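Local atomic coordinates of class I SAM-dependent methyltransferase (Silicibacter pomeroyi DSS-3, PDB entry 3CVO), a protein that is of unknown function but probably transfers a methyl group from S-adenosylmethionine to a substrate not yet identified. Residues A31-E36 and G119-D124; G51-S56 and E81-W86. One frame throughout, in Å; residues are numbered along the deposited sequence. Where two conformers were deposited one is given.

Interaction 1: residues A31-E36 and G119-D124. With EDO (1,2-ethanediol), chain H; EDO (1,2-ethanediol), chain J; EDO (1,2-ethanediol), chain O.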
loop_
_atom_site.group_PDB
_atom_site.type_symbol
_atom_site.label_atom_id
_atom_site.label_comp_id
_atom_site.label_asym_id
_atom_site.label_seq_id
_atom_site.Cartn_x
_atom_site.Cartn_y
_atom_site.Cartn_z
ATOM N N ALA A 31 -30.477 2.163 -2.499
ATOM C CA ALA A 31 -29.331 2.905 -3.078
ATOM C C ALA A 31 -29.667 3.584 -4.395
ATOM O O ALA A 31 -30.509 3.113 -5.154
ATOM C CB ALA A 31 -28.171 1.917 -3.346
ATOM N N GLU A 32 -28.980 4.686 -4.681
ATOM C CA GLU A 32 -28.997 5.249 -6.038
ATOM C C GLU A 32 -27.761 4.816 -6.803
ATOM O O GLU A 32 -27.825 4.459 -7.983
ATOM C CB GLU A 32 -29.026 6.764 -6.058
ATOM C CG GLU A 32 -28.826 7.292 -7.476
ATOM C CD GLU A 32 -28.618 8.797 -7.575
ATOM O OE1 GLU A 32 -27.959 9.389 -6.681
ATOM O OE2 GLU A 32 -29.116 9.378 -8.574
ATOM N N VAL A 33 -26.633 4.862 -6.110
ATOM C CA VAL A 33 -25.328 4.518 -6.697
ATOM C C VAL A 33 -24.845 3.234 -6.066
ATOM O O VAL A 33 -24.761 3.106 -4.854
ATOM C CB VAL A 33 -24.263 5.691 -6.591
ATOM C CG1 VAL A 33 -22.922 5.325 -7.291
ATOM C CG2 VAL A 33 -24.844 6.978 -7.171
ATOM N N ILE A 34 -24.529 2.275 -6.939
ATOM C CA ILE A 34 -24.125 0.939 -6.523
ATOM C C ILE A 34 -22.759 0.629 -7.102
ATOM O O ILE A 34 -22.545 0.792 -8.266
ATOM C CB ILE A 34 -25.137 -0.172 -7.039
ATOM C CG1 ILE A 34 -26.524 0.000 -6.410
ATOM C CG2 ILE A 34 -24.568 -1.603 -6.756
ATOM C CD1 ILE A 34 -27.725 -0.576 -7.252
ATOM N N LEU A 35 -21.851 0.191 -6.246
ATOM C CA LEU A 35 -20.544 -0.265 -6.690
ATOM C C LEU A 35 -20.413 -1.723 -6.315
ATOM O O LEU A 35 -20.649 -2.086 -5.171
ATOM C CB LEU A 35 -19.414 0.571 -6.013
ATOM C CG LEU A 35 -18.001 -0.046 -6.035
ATOM C CD1 LEU A 35 -17.579 -0.220 -7.523
ATOM C CD2 LEU A 35 -16.965 0.767 -5.225
ATOM N N GLU A 36 -20.062 -2.547 -7.296
ATOM C CA GLU A 36 -19.822 -3.950 -7.064
ATOM C C GLU A 36 -18.416 -4.339 -7.391
ATOM O O GLU A 36 -17.789 -3.870 -8.355
ATOM C CB GLU A 36 -20.769 -4.829 -7.908
ATOM C CG GLU A 36 -22.217 -4.542 -7.867
ATOM C CD GLU A 36 -22.993 -5.556 -8.687
ATOM O OE1 GLU A 36 -22.599 -5.777 -9.867
ATOM O OE2 GLU A 36 -23.976 -6.158 -8.151
ATOM N N GLY A 119 -15.613 10.091 -14.001
ATOM C CA GLY A 119 -17.048 9.895 -13.913
ATOM C C GLY A 119 -17.470 9.347 -12.562
ATOM O O GLY A 119 -18.592 8.890 -12.399
ATOM N N PHE A 120 -16.554 9.406 -11.598
ATOM C CA PHE A 120 -16.786 8.852 -10.247
ATOM C C PHE A 120 -18.055 9.398 -9.608
ATOM O O PHE A 120 -18.303 10.588 -9.583
ATOM C CB PHE A 120 -15.580 9.100 -9.298
ATOM C CG PHE A 120 -15.818 8.643 -7.872
ATOM C CD1 PHE A 120 -15.664 7.320 -7.519
ATOM C CD2 PHE A 120 -16.237 9.539 -6.912
ATOM C CE1 PHE A 120 -15.887 6.877 -6.206
ATOM C CE2 PHE A 120 -16.461 9.115 -5.587
ATOM C CZ PHE A 120 -16.297 7.792 -5.238
ATOM N N ARG A 121 -18.878 8.490 -9.122
ATOM C CA ARG A 121 -20.029 8.833 -8.304
ATOM C C ARG A 121 -19.898 8.090 -6.979
ATOM O O ARG A 121 -19.695 6.886 -6.948
ATOM C CB ARG A 121 -21.333 8.391 -8.992
ATOM C CG ARG A 121 -21.557 8.925 -10.423
ATOM C CD ARG A 121 -22.426 10.141 -10.499
ATOM N NE ARG A 121 -23.679 10.036 -9.740
ATOM C CZ ARG A 121 -24.840 9.621 -10.241
ATOM N NH1 ARG A 121 -24.926 9.247 -11.512
ATOM N NH2 ARG A 121 -25.920 9.571 -9.461
ATOM N N HIS A 122 -20.036 8.810 -5.885
ATOM C CA HIS A 122 -19.913 8.201 -4.560
ATOM C C HIS A 122 -21.021 7.163 -4.362
ATOM O O HIS A 122 -22.206 7.453 -4.514
ATOM C CB HIS A 122 -20.002 9.244 -3.423
ATOM C CG HIS A 122 -19.495 8.754 -2.106
ATOM N ND1 HIS A 122 -20.087 7.722 -1.402
ATOM C CD2 HIS A 122 -18.471 9.196 -1.336
ATOM C CE1 HIS A 122 -19.421 7.533 -0.271
ATOM N NE2 HIS A 122 -18.430 8.403 -0.217
ATOM N N PRO A 123 -20.635 5.950 -3.986
ATOM C CA PRO A 123 -21.636 4.894 -3.801
ATOM C C PRO A 123 -22.437 5.103 -2.563
ATOM O O PRO A 123 -22.010 5.806 -1.627
ATOM C CB PRO A 123 -20.806 3.603 -3.670
ATOM C CG PRO A 123 -19.435 3.957 -3.909
ATOM C CD PRO A 123 -19.258 5.446 -3.956
ATOM N N ASP A 124 -23.616 4.502 -2.602
ATOM C CA ASP A 124 -24.496 4.372 -1.444
ATOM C C ASP A 124 -24.379 2.988 -0.855
ATOM O O ASP A 124 -24.481 2.812 0.341
ATOM C CB ASP A 124 -25.919 4.619 -1.866
ATOM C CG ASP A 124 -26.119 6.028 -2.403
ATOM O OD1 ASP A 124 -25.647 6.958 -1.726
ATOM O OD2 ASP A 124 -26.725 6.199 -3.484
HETATM C C1 EDO H . -18.185 4.393 -7.942
HETATM O O1 EDO H . -19.603 4.440 -7.670
HETATM C C2 EDO H . -17.871 4.467 -9.423
HETATM O O2 EDO H . -18.265 5.733 -9.962
HETATM C C1 EDO J . -21.351 12.097 -5.849
HETATM O O1 EDO J . -19.925 12.015 -6.028
HETATM C C2 EDO J . -22.052 12.247 -7.195
HETATM O O2 EDO J . -23.306 11.544 -7.143
HETATM C C1 EDO O . -18.242 5.961 -13.540
HETATM O O1 EDO O . -19.142 6.029 -12.409
HETATM C C2 EDO O . -17.869 4.506 -13.851
HETATM O O2 EDO O . -19.053 3.684 -13.853
HETATM O O HOH W 1 -26.296 8.726 -4.403
#
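D124 turns its carboxylate back onto the start of strand 33-37, where OD2 accepts two backbone N-H groups, from E32 N at 3.0 Å and V33 N at 2.9 Å. The two donors reach OD2 from opposite faces of the carboxylate plane, both on its anti side. With CG beside its own backbone N (chi1 -62°), the D124 side chain folds over the same strand end that its main chain meets, and D124 N gives a nearly straight bond of 2.9 Å to V33 O. V33 fills the space between these bonds and R121: its CB packs on H122 O at 3.4 Å and its CG2 on R121 NH2. This is where the loop before strand 125-128 enters the parallel part of the Rossmann-fold sheet beside strand 33-37. P123 continues the apolar seam, its CG lying 4.0 Å from L35 CB. On the outer side, the extended E32 crosses R121 at about a right angle in a long salt bridge, OE2 to NH2 3.3 Å, at the edge of the guanidinium. A water donates to both E32 OE1 and D124 OD2, joining the two like-charged carboxylates. Farther out, R146 forms a salt bridge with D124 OD1, while H122 ND1 donates to P123 O.

Interaction 2: residues G51-S56 and E81-W86; sequences GKHVTS and EVNIVW. With EDO (1,2-ethanediol), chain O.
The imidazole of H53 and the carboxylate of E81 stand side by side on one face of the sheet, pointing the same way with their planes 60° apart. Neither stacks on the other: OE2 of E81 approaches CE1 of H53 obliquely at 3.8 Å. The ring edge carries the polar contacts. At one nitrogen, H53 NE2 donates to O1 of a bound ethanediol at 2.8 Å; at the other, a water in the ring plane bridges H53 ND1 and E81 OE1. H53 has CG anti to its backbone N (chi1 180°), which places the ring beside E81. The same ethanediol rests its O2 2.7 Å from T55 OG1, and T55 CG2 packs against V85 CG2 at 3.7 Å. Beneath these side chains the backbones pair in parallel register, H53 with E81 through S56 with I84. Five N-H...O bonds join them, from E81 N to K52 O at one end to V85 N to S56 O, 2.8 Å, at the other. On the opposite face V54 CB meets V82 CG2 at 4.0 Å, and S56 CB meets I84 CD1 at 3.9 Å. The two strands belong to one beta-alpha-beta unit, whose helix 61-73 packs on V82 and I84; helix 41-47 covers V54, S56 and V82, and strand 33-37 flanks strand 53-58, leaving 81-86 outermost within the chain.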
loop_
_atom_site.group_PDB
_atom_site.type_symbol
_atom_site.label_atom_id
_atom_site.label_comp_id
_atom_site.label_asym_id
_atom_site.label_seq_id
_atom_site.Cartn_x
_atom_site.Cartn_y
_atom_site.Cartn_z
ATOM N N GLY A 51 -33.505 3.916 -12.220
ATOM C CA GLY A 51 -32.856 5.085 -11.640
ATOM C C GLY A 51 -31.571 4.801 -10.884
ATOM O O GLY A 51 -31.197 5.547 -9.998
ATOM N N LYS A 52 -30.874 3.739 -11.255
ATOM C CA LYS A 52 -29.587 3.385 -10.616
ATOM C C LYS A 52 -28.350 3.683 -11.454
ATOM O O LYS A 52 -28.373 3.659 -12.675
ATOM C CB LYS A 52 -29.529 1.904 -10.284
ATOM C CG LYS A 52 -30.720 1.315 -9.570
ATOM C CD LYS A 52 -31.032 1.967 -8.240
ATOM C CE LYS A 52 -32.164 1.239 -7.571
ATOM N NZ LYS A 52 -32.726 1.981 -6.414
ATOM N N HIS A 53 -27.247 3.960 -10.762
ATOM C CA HIS A 53 -25.968 4.062 -11.407
ATOM C C HIS A 53 -25.100 2.940 -10.843
ATOM O O HIS A 53 -24.850 2.917 -9.651
ATOM C CB HIS A 53 -25.317 5.411 -11.126
ATOM C CG HIS A 53 -23.976 5.573 -11.767
ATOM N ND1 HIS A 53 -23.798 6.232 -12.967
ATOM C CD2 HIS A 53 -22.748 5.130 -11.394
ATOM C CE1 HIS A 53 -22.517 6.199 -13.296
ATOM N NE2 HIS A 53 -21.859 5.545 -12.354
ATOM N N VAL A 54 -24.694 2.030 -11.730
ATOM C CA VAL A 54 -24.044 0.782 -11.359
ATOM C C VAL A 54 -22.694 0.629 -12.027
ATOM O O VAL A 54 -22.538 0.848 -13.216
ATOM C CB VAL A 54 -24.930 -0.440 -11.706
ATOM C CG1 VAL A 54 -24.349 -1.696 -11.040
ATOM C CG2 VAL A 54 -26.378 -0.165 -11.294
ATOM N N THR A 55 -21.709 0.281 -11.197
ATOM C CA THR A 55 -20.359 0.010 -11.643
ATOM C C THR A 55 -19.936 -1.298 -11.030
ATOM O O THR A 55 -20.117 -1.528 -9.837
ATOM C CB THR A 55 -19.323 1.137 -11.259
ATOM O OG1 THR A 55 -19.834 2.408 -11.654
ATOM C CG2 THR A 55 -17.977 0.900 -11.954
ATOM N N SER A 56 -19.446 -2.178 -11.882
ATOM C CA SER A 56 -19.039 -3.517 -11.458
ATOM C C SER A 56 -17.629 -3.803 -11.952
ATOM O O SER A 56 -17.349 -3.824 -13.135
ATOM C CB SER A 56 -20.006 -4.577 -12.007
ATOM O OG SER A 56 -21.365 -4.228 -11.705
ATOM N N GLU A 81 -27.998 2.975 -15.569
ATOM C CA GLU A 81 -26.763 2.820 -16.366
ATOM C C GLU A 81 -25.884 1.779 -15.667
ATOM O O GLU A 81 -25.723 1.823 -14.463
ATOM C CB GLU A 81 -26.042 4.164 -16.459
ATOM C CG GLU A 81 -24.666 4.106 -17.104
ATOM C CD GLU A 81 -23.922 5.442 -17.072
ATOM O OE1 GLU A 81 -24.594 6.500 -17.160
ATOM O OE2 GLU A 81 -22.666 5.431 -16.972
ATOM N N VAL A 82 -25.358 0.847 -16.425
ATOM C CA VAL A 82 -24.525 -0.207 -15.859
ATOM C C VAL A 82 -23.196 -0.251 -16.584
ATOM O O VAL A 82 -23.144 -0.455 -17.801
ATOM C CB VAL A 82 -25.233 -1.569 -15.945
ATOM C CG1 VAL A 82 -24.330 -2.680 -15.385
ATOM C CG2 VAL A 82 -26.568 -1.504 -15.220
ATOM N N ASN A 83 -22.115 -0.054 -15.833
ATOM C CA ASN A 83 -20.771 -0.084 -16.408
ATOM C C ASN A 83 -19.955 -1.229 -15.852
ATOM O O ASN A 83 -19.545 -1.226 -14.711
ATOM C CB ASN A 83 -20.026 1.245 -16.177
ATOM C CG ASN A 83 -20.787 2.433 -16.719
ATOM O OD1 ASN A 83 -21.064 3.387 -15.995
ATOM N ND2 ASN A 83 -21.174 2.361 -17.974
ATOM N N ILE A 84 -19.687 -2.187 -16.719
ATOM C CA ILE A 84 -18.871 -3.352 -16.380
ATOM C C ILE A 84 -17.432 -2.978 -16.689
ATOM O O ILE A 84 -17.109 -2.617 -17.815
ATOM C CB ILE A 84 -19.233 -4.604 -17.233
ATOM C CG1 ILE A 84 -20.713 -4.978 -17.092
ATOM C CG2 ILE A 84 -18.278 -5.775 -16.881
ATOM C CD1 ILE A 84 -21.138 -5.328 -15.676
ATOM N N VAL A 85 -16.585 -3.026 -15.666
ATOM C CA VAL A 85 -15.189 -2.547 -15.780
ATOM C C VAL A 85 -14.199 -3.688 -15.601
ATOM O O VAL A 85 -13.888 -4.079 -14.500
ATOM C CB VAL A 85 -14.880 -1.399 -14.769
ATOM C CG1 VAL A 85 -13.457 -0.830 -15.016
ATOM C CG2 VAL A 85 -15.913 -0.276 -14.834
ATOM N N TRP A 86 -13.755 -4.240 -16.731
ATOM C CA TRP A 86 -12.668 -5.233 -16.746
ATOM C C TRP A 86 -11.417 -4.541 -16.199
ATOM O O TRP A 86 -10.987 -3.525 -16.689
ATOM C CB TRP A 86 -12.434 -5.882 -18.111
ATOM C CG TRP A 86 -11.273 -6.783 -18.019
ATOM C CD1 TRP A 86 -11.116 -7.837 -17.150
ATOM C CD2 TRP A 86 -10.043 -6.651 -18.711
ATOM N NE1 TRP A 86 -9.870 -8.381 -17.285
ATOM C CE2 TRP A 86 -9.187 -7.679 -18.244
ATOM C CE3 TRP A 86 -9.560 -5.753 -19.661
ATOM C CZ2 TRP A 86 -7.908 -7.834 -18.715
ATOM C CZ3 TRP A 86 -8.310 -5.940 -20.146
ATOM C CH2 TRP A 86 -7.498 -6.982 -19.693
HETATM C C1 EDO O . -18.242 5.961 -13.540
HETATM O O1 EDO O . -19.142 6.029 -12.409
HETATM C C2 EDO O . -17.869 4.506 -13.851
HETATM O O2 EDO O . -19.053 3.684 -13.853
HETATM O O HOH W 2 -25.793 7.477 -14.424
#

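In the fold
Interactions 1 and 2 have centres about 9 Å apart and share one sheet, in which strands 33-37 and 53-58 are neighbours. Their backbones join where E36 N lies 2.7 Å from T55 O, a probable hydrogen bond. A second probable one links the side chains, E36 OE1 to S56 OG at 2.7 Å; T43 and S42 also bond to the E36 carboxylate. On the other face, R121 of interaction 1 packs by H53 of interaction 2. One ethanediol, probably from the crystallisation liquor, joins both contacts there, bonded to G119 O and H53 NE2. The C-terminal end of strand 33-37 runs into the loop before helix 41-47, probably the glycine-rich loop that lies against S-adenosylmethionine in class I relatives.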